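Local coordinates for protein MFP2B (Ascaris suum, PDB 2BJR) that enhances polymerization of the major sperm protein, MSP, in the amoeboid motility of nematode sperm, and carries a bound zinc ion, at residues Arg43-Arg48 against Leu130-Ala134; Ile187-Asn193 against Ala278-Tyr284; Val211-Gly215 against Asp283-Lys287. All coordinates share one frame; numbering follows the deposited sequence.

Interaction 1 of 3, residues Arg43-Arg48 against Leu130-Ala134; sequences RPMHGR and LLGYA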
loop_
_atom_site.group_PDB
_atom_site.type_symbol
_atom_site.label_atom_id
_atom_site.label_comp_id
_atom_site.label_asym_id
_atom_site.label_seq_id
_atom_site.Cartn_x
_atom_site.Cartn_y
_atom_site.Cartn_z
ATOM N N ARG A 43 -22.593 1.056 18.351
ATOM C CA ARG A 43 -21.809 -0.166 18.459
ATOM C C ARG A 43 -20.705 -0.150 17.358
ATOM O O ARG A 43 -21.020 -0.029 16.184
ATOM C CB ARG A 43 -22.713 -1.389 18.282
ATOM C CG ARG A 43 -21.994 -2.728 18.274
ATOM C CD ARG A 43 -22.899 -4.000 18.286
ATOM N NE ARG A 43 -22.468 -4.944 17.239
ATOM C CZ ARG A 43 -22.792 -4.848 15.939
ATOM N NH1 ARG A 43 -23.579 -3.876 15.514
ATOM N NH2 ARG A 43 -22.334 -5.728 15.058
ATOM N N PRO A 44 -19.445 -0.259 17.754
ATOM C CA PRO A 44 -18.330 -0.233 16.796
ATOM C C PRO A 44 -18.198 -1.574 16.084
ATOM O O PRO A 44 -18.367 -2.638 16.686
ATOM C CB PRO A 44 -17.091 0.017 17.713
ATOM C CG PRO A 44 -17.464 -0.577 19.044
ATOM C CD PRO A 44 -18.963 -0.382 19.139
HETATM N N MSE A 45 -17.849 -1.512 14.817
HETATM C CA MSE A 45 -17.347 -2.685 14.151
HETATM C C MSE A 45 -16.243 -2.352 13.159
HETATM O O MSE A 45 -16.332 -1.355 12.486
HETATM C CB MSE A 45 -18.488 -3.385 13.432
HETATM C CG MSE A 45 -19.114 -2.574 12.434
HETATM SE SE MSE A 45 -20.976 -3.357 11.992
HETATM C CE MSE A 45 -21.966 -2.264 13.371
ATOM N N HIS A 46 -15.264 -3.246 13.046
ATOM C CA HIS A 46 -14.159 -2.999 12.109
ATOM C C HIS A 46 -14.422 -3.595 10.724
ATOM O O HIS A 46 -15.247 -4.508 10.586
ATOM C CB HIS A 46 -12.845 -3.470 12.738
ATOM C CG HIS A 46 -12.445 -2.652 13.909
ATOM N ND1 HIS A 46 -12.680 -3.062 15.193
ATOM C CD2 HIS A 46 -11.810 -1.458 14.000
ATOM C CE1 HIS A 46 -12.254 -2.131 16.035
ATOM N NE2 HIS A 46 -11.709 -1.151 15.340
ATOM N N GLY A 47 -13.716 -3.066 9.721
ATOM C CA GLY A 47 -13.882 -3.427 8.336
ATOM C C GLY A 47 -12.644 -2.928 7.613
ATOM O O GLY A 47 -11.562 -2.764 8.226
ATOM N N ARG A 48 -12.816 -2.654 6.339
ATOM C CA ARG A 48 -11.715 -2.338 5.475
ATOM C C ARG A 48 -12.046 -1.209 4.532
ATOM O O ARG A 48 -13.193 -1.052 4.083
ATOM C CB ARG A 48 -11.230 -3.611 4.766
ATOM C CG ARG A 48 -12.198 -4.195 3.768
ATOM C CD ARG A 48 -12.014 -5.711 3.476
ATOM N NE ARG A 48 -13.154 -6.241 2.687
ATOM C CZ ARG A 48 -13.281 -6.001 1.411
ATOM N NH1 ARG A 48 -12.373 -5.272 0.819
ATOM N NH2 ARG A 48 -14.318 -6.424 0.706
ATOM N N LEU A 130 -8.431 -10.912 3.398
ATOM C CA LEU A 130 -9.502 -9.993 3.701
ATOM C C LEU A 130 -9.343 -9.576 5.149
ATOM O O LEU A 130 -9.027 -10.387 5.988
ATOM C CB LEU A 130 -10.901 -10.617 3.573
ATOM C CG LEU A 130 -11.590 -10.778 2.232
ATOM C CD1 LEU A 130 -12.925 -11.472 2.452
ATOM C CD2 LEU A 130 -11.716 -9.481 1.439
ATOM N N LEU A 131 -9.610 -8.312 5.377
ATOM C CA LEU A 131 -9.612 -7.728 6.699
ATOM C C LEU A 131 -11.066 -7.635 7.144
ATOM O O LEU A 131 -11.933 -7.145 6.406
ATOM C CB LEU A 131 -8.909 -6.373 6.617
ATOM C CG LEU A 131 -8.677 -5.608 7.874
ATOM C CD1 LEU A 131 -7.703 -6.284 8.841
ATOM C CD2 LEU A 131 -8.245 -4.188 7.467
ATOM N N GLY A 132 -11.329 -8.123 8.340
ATOM C CA GLY A 132 -12.665 -8.071 8.939
ATOM C C GLY A 132 -12.596 -7.735 10.424
ATOM O O GLY A 132 -11.629 -7.115 10.870
ATOM N N TYR A 133 -13.571 -8.185 11.191
ATOM C CA TYR A 133 -13.558 -7.991 12.647
ATOM C C TYR A 133 -13.951 -9.198 13.385
ATOM O O TYR A 133 -14.757 -10.000 12.909
ATOM C CB TYR A 133 -14.376 -6.784 13.106
ATOM C CG TYR A 133 -15.867 -7.023 13.306
ATOM C CD1 TYR A 133 -16.382 -7.312 14.574
ATOM C CD2 TYR A 133 -16.744 -7.025 12.228
ATOM C CE1 TYR A 133 -17.761 -7.558 14.781
ATOM C CE2 TYR A 133 -18.139 -7.281 12.435
ATOM C CZ TYR A 133 -18.613 -7.530 13.724
ATOM O OH TYR A 133 -19.963 -7.766 13.907
ATOM N N ALA A 134 -13.370 -9.317 14.574
ATOM C CA ALA A 134 -13.719 -10.364 15.504
ATOM C C ALA A 134 -14.465 -9.720 16.690
ATOM O O ALA A 134 -14.162 -8.598 17.105
ATOM C CB ALA A 134 -12.530 -11.090 15.956
HETATM O O HOH W 1 -21.756 -7.167 12.135
HETATM O O HOH W 2 -10.470 -4.382 10.316
#
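The two strands come closest at Gly47 and Gly132, CA to CA 4.8 Å. The segments Arg43-Arg48 and Leu130-Ala134 run almost antiparallel, at 169°, and His46 pairs in position with Tyr133. The distance is that of neighbouring strands in a sheet, yet no clear direct backbone bond joins them. A water takes that place at the glycines: it donates to Gly47 O and to Gly132 O, bridging two carbonyls that could not bond to each other. Leu131 N, buried here, finds no partner in the model.

The strands belong to different antiparallel sheets. Strand 43-52 is bonded to 34-40 and 55-62, strand 130-135 to 117-122 and 140-145, so this is where two sheets of the N-terminal cytosolic motility protein region press together.

Tyr133 does most of the reaching. With chi1 at 85°, its CG sits between the backbone N and the carbonyl carbon, and the ring runs back along the other strand, past Met45 toward Arg43. Met45, present as selenomethionine, sets its CB over the ring centre in a CH-pi contact, 4.1 Å from the centroid. Nearer the root, Tyr133 CB packs on His46 CB at 3.7 Å, while the imidazole turns off to bond Ser117 through ND1. At the far end, a water lies 2.6 Å from Tyr133 OH, in the ring plane, and accepts a weak bond from Arg43 NH2.

Arg48 leads across the other end of the contact. Its extended chain passes Leu131 O, with CD 3.3 Å away, and Leu130 CD2 lies over one face of the guanidinium, toward its rim. The charged end goes further, NH2 bonding Ser144 O. Leu131 CD2 meanwhile rests 3.7 Å from Gly47 O.

Interaction 2 of 3, residues Ile187-Asn193 against Ala278-Tyr284; sequences IVRVTLN and AIRGFDY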
loop_
_atom_site.group_PDB
_atom_site.type_symbol
_atom_site.label_atom_id
_atom_site.label_comp_id
_atom_site.label_asym_id
_atom_site.label_seq_id
_atom_site.Cartn_x
_atom_site.Cartn_y
_atom_site.Cartn_z
ATOM N N ILE A 187 18.130 -8.380 12.881
ATOM C CA ILE A 187 16.932 -8.046 12.100
ATOM C C ILE A 187 16.762 -8.998 10.918
ATOM O O ILE A 187 17.733 -9.560 10.389
ATOM C CB ILE A 187 16.982 -6.581 11.569
ATOM C CG1 ILE A 187 18.158 -6.352 10.598
ATOM C CG2 ILE A 187 17.003 -5.562 12.709
ATOM C CD1 ILE A 187 17.919 -5.157 9.664
ATOM N N VAL A 188 15.519 -9.204 10.519
ATOM C CA VAL A 188 15.241 -9.768 9.220
ATOM C C VAL A 188 15.244 -8.578 8.276
ATOM O O VAL A 188 14.586 -7.571 8.556
ATOM C CB VAL A 188 13.859 -10.478 9.193
ATOM C CG1 VAL A 188 13.612 -11.118 7.830
ATOM C CG2 VAL A 188 13.759 -11.553 10.336
ATOM N N ARG A 189 15.988 -8.640 7.176
ATOM C CA ARG A 189 15.913 -7.551 6.202
ATOM C C ARG A 189 14.554 -7.553 5.472
ATOM O O ARG A 189 13.921 -8.598 5.275
ATOM C CB ARG A 189 17.087 -7.586 5.219
ATOM C CG ARG A 189 18.402 -7.170 5.877
ATOM C CD ARG A 189 19.614 -7.092 4.965
ATOM N NE ARG A 189 20.020 -8.400 4.462
ATOM C CZ ARG A 189 21.078 -8.610 3.652
ATOM N NH1 ARG A 189 21.848 -7.586 3.269
ATOM N NH2 ARG A 189 21.382 -9.844 3.257
ATOM N N VAL A 190 14.146 -6.355 5.071
ATOM C CA VAL A 190 12.840 -6.102 4.472
ATOM C C VAL A 190 12.813 -6.666 3.068
ATOM O O VAL A 190 13.715 -6.408 2.280
ATOM C CB VAL A 190 12.567 -4.590 4.392
ATOM C CG1 VAL A 190 11.249 -4.340 3.713
ATOM C CG2 VAL A 190 12.599 -3.932 5.785
ATOM N N THR A 191 11.783 -7.427 2.737
ATOM C CA THR A 191 11.643 -7.961 1.373
ATOM C C THR A 191 10.400 -7.486 0.633
ATOM O O THR A 191 10.204 -7.818 -0.534
ATOM C CB THR A 191 11.664 -9.484 1.425
ATOM O OG1 THR A 191 10.664 -9.945 2.344
ATOM C CG2 THR A 191 12.998 -9.989 1.959
ATOM N N LEU A 192 9.555 -6.712 1.307
ATOM C CA LEU A 192 8.427 -6.072 0.648
ATOM C C LEU A 192 8.776 -4.668 0.167
ATOM O O LEU A 192 9.416 -3.935 0.856
ATOM C CB LEU A 192 7.277 -5.969 1.627
ATOM C CG LEU A 192 6.869 -7.339 2.177
ATOM C CD1 LEU A 192 5.554 -7.173 2.934
ATOM C CD2 LEU A 192 6.711 -8.431 1.131
ATOM N N ASN A 193 8.358 -4.309 -1.025
ATOM C CA ASN A 193 8.515 -2.941 -1.519
ATOM C C ASN A 193 7.838 -2.014 -0.546
ATOM O O ASN A 193 6.732 -2.303 -0.061
ATOM C CB ASN A 193 7.851 -2.780 -2.877
ATOM C CG ASN A 193 8.477 -3.643 -3.957
ATOM O OD1 ASN A 193 7.784 -4.444 -4.607
ATOM N ND2 ASN A 193 9.793 -3.462 -4.175
ATOM N N ALA A 278 21.016 -0.630 4.725
ATOM C CA ALA A 278 21.252 -1.529 5.841
ATOM C C ALA A 278 20.032 -2.357 6.241
ATOM O O ALA A 278 20.200 -3.422 6.815
ATOM C CB ALA A 278 21.764 -0.747 7.050
ATOM N N ILE A 279 18.809 -1.906 5.944
ATOM C CA ILE A 279 17.638 -2.690 6.345
ATOM C C ILE A 279 16.937 -3.430 5.204
ATOM O O ILE A 279 16.099 -4.285 5.458
ATOM C CB ILE A 279 16.602 -1.823 7.104
ATOM C CG1 ILE A 279 15.822 -0.932 6.143
ATOM C CG2 ILE A 279 17.266 -1.042 8.287
ATOM C CD1 ILE A 279 14.752 -0.131 6.886
ATOM N N ARG A 280 17.311 -3.137 3.963
ATOM C CA ARG A 280 16.607 -3.708 2.831
ATOM C C ARG A 280 17.208 -5.022 2.371
ATOM O O ARG A 280 18.423 -5.226 2.471
ATOM C CB ARG A 280 16.556 -2.736 1.674
ATOM C CG ARG A 280 17.827 -2.429 0.997
ATOM C CD ARG A 280 17.703 -1.265 0.055
ATOM N NE ARG A 280 18.882 -1.108 -0.819
ATOM C CZ ARG A 280 19.487 0.038 -1.080
ATOM N NH1 ARG A 280 19.068 1.183 -0.569
ATOM N NH2 ARG A 280 20.534 0.045 -1.885
ATOM N N GLY A 281 16.362 -5.892 1.848
ATOM C CA GLY A 281 16.778 -7.199 1.425
ATOM C C GLY A 281 16.910 -7.291 -0.078
ATOM O O GLY A 281 17.015 -8.370 -0.591
ATOM N N PHE A 282 16.836 -6.160 -0.768
ATOM C CA PHE A 282 16.866 -6.102 -2.221
ATOM C C PHE A 282 17.339 -4.723 -2.689
ATOM O O PHE A 282 17.249 -3.742 -1.932
ATOM C CB PHE A 282 15.468 -6.422 -2.779
ATOM C CG PHE A 282 14.410 -5.484 -2.283
ATOM C CD1 PHE A 282 14.140 -4.302 -2.953
ATOM C CD2 PHE A 282 13.721 -5.776 -1.113
ATOM C CE1 PHE A 282 13.174 -3.414 -2.459
ATOM C CE2 PHE A 282 12.759 -4.902 -0.620
ATOM C CZ PHE A 282 12.498 -3.724 -1.297
ATOM N N ASP A 283 17.847 -4.648 -3.921
ATOM C CA ASP A 283 18.212 -3.411 -4.546
ATOM C C ASP A 283 17.422 -3.175 -5.830
ATOM O O ASP A 283 17.074 -4.114 -6.535
ATOM C CB ASP A 283 19.724 -3.426 -4.917
ATOM C CG ASP A 283 20.596 -3.689 -3.688
ATOM O OD1 ASP A 283 20.490 -2.893 -2.727
ATOM O OD2 ASP A 283 21.315 -4.708 -3.562
ATOM N N TYR A 284 17.213 -1.909 -6.167
ATOM C CA TYR A 284 16.498 -1.540 -7.380
ATOM C C TYR A 284 17.473 -1.180 -8.493
ATOM O O TYR A 284 18.533 -0.611 -8.223
ATOM C CB TYR A 284 15.635 -0.290 -7.153
ATOM C CG TYR A 284 14.402 -0.513 -6.314
ATOM C CD1 TYR A 284 14.167 0.249 -5.195
ATOM C CD2 TYR A 284 13.471 -1.482 -6.656
ATOM C CE1 TYR A 284 12.995 0.095 -4.423
ATOM C CE2 TYR A 284 12.355 -1.701 -5.852
ATOM C CZ TYR A 284 12.107 -0.902 -4.762
ATOM O OH TYR A 284 10.960 -1.132 -3.993
HETATM O O HOH W 3 21.623 -4.705 3.658
#
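Asn193 ND2 donates to Tyr284 OH over 2.6 Å, a short and bent bond (132° at the hydrogen), with the hydroxyl 30° out of the amide plane. Amide and ring planes are 18° apart, and ND2 lies near the ring plane, at its edge.

Two backbone bonds make a single bridge further along. Val190 N gives a nearly straight bond of 2.9 Å to Ile279 O, and Gly281 N returns a more bent bond of 2.7 Å to Val190 O. Gly281 suits this spot because a CB there would run into Val190 O. The Phe282 ring lies beside the same carbonyl, its CE2 3.4 Å from Val190 O, with its CZ rim toward Leu192 O.

Arg189 CD lies 3.3 Å from Arg280 O; beyond it the chain bends, and NH1 holds a water that bonds that carbonyl weakly. Ile187 CD1 and Val190 CG2 touch Ile279.

Segment Ile187-Asn193 belongs to the loop between helix 177-180, which carries the zinc ligand Cys179, and strand 194-199. It lies along the loop leading into strand 282-288 and the strand's first residues, where Arg359 of the neighbouring strand 355-361 bonds Thr191 O and makes a cation-pi contact with Phe282.

Interaction 3 of 3, residues Val211-Gly215 against Asp283-Lys287; sequences VRALG and DYDWK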
loop_
_atom_site.group_PDB
_atom_site.type_symbol
_atom_site.label_atom_id
_atom_site.label_comp_id
_atom_site.label_asym_id
_atom_site.label_seq_id
_atom_site.Cartn_x
_atom_site.Cartn_y
_atom_site.Cartn_z
ATOM N N VAL A 211 11.673 6.897 -5.758
ATOM C CA VAL A 211 12.448 6.173 -6.719
ATOM C C VAL A 211 12.343 6.858 -8.063
ATOM O O VAL A 211 11.261 6.900 -8.694
ATOM C CB VAL A 211 11.990 4.697 -6.791
ATOM C CG1 VAL A 211 12.733 3.977 -7.902
ATOM C CG2 VAL A 211 12.187 3.971 -5.403
ATOM N N ARG A 212 13.488 7.388 -8.533
ATOM C CA ARG A 212 13.506 8.220 -9.725
ATOM C C ARG A 212 13.661 7.400 -10.995
ATOM O O ARG A 212 14.425 6.448 -11.016
ATOM C CB ARG A 212 14.678 9.201 -9.664
ATOM C CG ARG A 212 14.650 10.217 -10.816
ATOM C CD ARG A 212 15.439 11.494 -10.527
ATOM N NE ARG A 212 16.804 11.208 -10.075
ATOM C CZ ARG A 212 17.837 12.073 -10.109
ATOM N NH1 ARG A 212 17.721 13.253 -10.659
ATOM N NH2 ARG A 212 19.010 11.726 -9.598
ATOM N N ALA A 213 12.900 7.734 -12.025
ATOM C CA ALA A 213 12.956 7.101 -13.299
ATOM C C ALA A 213 14.419 7.036 -13.763
ATOM O O ALA A 213 15.057 8.089 -13.855
ATOM C CB ALA A 213 12.144 7.840 -14.276
ATOM N N LEU A 214 14.906 5.809 -14.034
ATOM C CA LEU A 214 16.255 5.539 -14.536
ATOM C C LEU A 214 17.374 5.968 -13.582
ATOM O O LEU A 214 18.573 5.971 -13.957
ATOM C CB LEU A 214 16.475 6.188 -15.923
ATOM C CG LEU A 214 15.570 5.841 -17.088
ATOM C CD1 LEU A 214 16.028 6.414 -18.431
ATOM C CD2 LEU A 214 15.422 4.320 -17.152
ATOM N N GLY A 215 17.011 6.359 -12.361
ATOM C CA GLY A 215 17.987 6.917 -11.419
ATOM C C GLY A 215 18.640 8.229 -11.807
ATOM O O GLY A 215 19.752 8.536 -11.357
ATOM N N ASP A 283 17.847 -4.648 -3.921
ATOM C CA ASP A 283 18.212 -3.411 -4.546
ATOM C C ASP A 283 17.422 -3.175 -5.830
ATOM O O ASP A 283 17.074 -4.114 -6.535
ATOM C CB ASP A 283 19.724 -3.426 -4.917
ATOM C CG ASP A 283 20.596 -3.689 -3.688
ATOM O OD1 ASP A 283 20.490 -2.893 -2.727
ATOM O OD2 ASP A 283 21.315 -4.708 -3.562
ATOM N N TYR A 284 17.213 -1.909 -6.167
ATOM C CA TYR A 284 16.498 -1.540 -7.380
ATOM C C TYR A 284 17.473 -1.180 -8.493
ATOM O O TYR A 284 18.533 -0.611 -8.223
ATOM C CB TYR A 284 15.635 -0.290 -7.153
ATOM C CG TYR A 284 14.402 -0.513 -6.314
ATOM C CD1 TYR A 284 14.167 0.249 -5.195
ATOM C CD2 TYR A 284 13.471 -1.482 -6.656
ATOM C CE1 TYR A 284 12.995 0.095 -4.423
ATOM C CE2 TYR A 284 12.355 -1.701 -5.852
ATOM C CZ TYR A 284 12.107 -0.902 -4.762
ATOM O OH TYR A 284 10.960 -1.132 -3.993
ATOM N N ASP A 285 17.055 -1.425 -9.724
ATOM C CA ASP A 285 17.704 -0.911 -10.916
ATOM C C ASP A 285 16.725 -0.974 -12.071
ATOM O O ASP A 285 15.777 -1.746 -12.030
ATOM C CB ASP A 285 18.872 -1.829 -11.266
ATOM C CG ASP A 285 19.882 -1.173 -12.190
ATOM O OD1 ASP A 285 19.829 0.066 -12.458
ATOM O OD2 ASP A 285 20.763 -1.908 -12.665
ATOM N N TRP A 286 16.939 -0.180 -13.099
ATOM C CA TRP A 286 16.042 -0.154 -14.244
ATOM C C TRP A 286 16.702 -0.993 -15.289
ATOM O O TRP A 286 17.898 -0.806 -15.545
ATOM C CB TRP A 286 15.787 1.267 -14.724
ATOM C CG TRP A 286 15.082 2.087 -13.684
ATOM C CD1 TRP A 286 15.630 2.637 -12.546
ATOM C CD2 TRP A 286 13.711 2.438 -13.676
ATOM N NE1 TRP A 286 14.669 3.320 -11.843
ATOM C CE2 TRP A 286 13.476 3.209 -12.505
ATOM C CE3 TRP A 286 12.638 2.173 -14.525
ATOM C CZ2 TRP A 286 12.228 3.716 -12.182
ATOM C CZ3 TRP A 286 11.388 2.683 -14.178
ATOM C CH2 TRP A 286 11.214 3.477 -13.031
ATOM N N LYS A 287 15.962 -1.952 -15.829
ATOM C CA LYS A 287 16.514 -2.938 -16.780
ATOM C C LYS A 287 15.738 -2.927 -18.081
ATOM O O LYS A 287 14.523 -2.687 -18.065
ATOM C CB LYS A 287 16.445 -4.344 -16.191
ATOM C CG LYS A 287 17.203 -4.549 -14.895
ATOM C CD LYS A 287 18.740 -4.344 -15.153
ATOM C CE LYS A 287 19.578 -4.889 -14.008
ATOM N NZ LYS A 287 20.966 -4.306 -14.044
#
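The turn passes over one face of the Trp286 indole, its Ala213-Leu214 peptide steeply inclined to the ring. Leu214 N stands 3.2 Å above the ring plane and Ala213 CA 3.5 Å above it, both on the same face and displaced toward the rim. The five-membered ring sits under Leu214, whereas CZ2 and CH2 reach Ala213 CA. With chi1 at -64°, CG of Trp286 is anti to the carbonyl carbon, and the indole projects from its strand to the turn.

The turn is held by its own backbone. Gly215 N bonds Arg212 O at 2.9 Å, and the angles of Ala213 and Leu214 are those of a type II beta turn, with Leu214 at a positive phi of 62°.

Apolar contacts flank the two ends of the indole. Leu214 CD2 comes back over the start of the tryptophan side chain, 3.9 Å from Trp286 CB, crossing it at about a right angle. Val211 spreads its branches, CG1 toward Trp286 CZ2 and CG2 onto Tyr284 CE1 at 4.1 Å. Val316 of strand 313-319 touches Ala213, Leu214 and Trp286 alike.

Among the polar atoms, Trp286 NE1 and Leu214 N lie close, but both are donors and do not bond; Arg212 O is 3.2 Å from Trp286 NE1. The guanidinium of Arg212 points away from the strand and forms a salt bridge with Asp227.

Strand 282-288 thus meets the turn after strand 209-210 through the face of one aromatic ring and a few methyl groups, and the fit probably rests largely on shape and van der Waals packing.

Interaction 1 comes first along the chain and closes before the other two open. It joins two sheets within the N-terminal motility protein region, its centre about 31 Å from that of interaction 2 and about 38 Å from that of interaction 3, with the centre of the chain between it and interaction 3. Interactions 2 and 3 lie about 16 Å apart, centre to centre, and both use strand 282-288, sharing Asp283 and Tyr284. The lead-in and start of that strand receive the loop coming from the zinc-site side, and its later part receives the turn after strand 209-210. One strand thus meets both the loop 187-193 and a turn of its own C-terminal region, while interaction 1 lies apart, touching neither of the others.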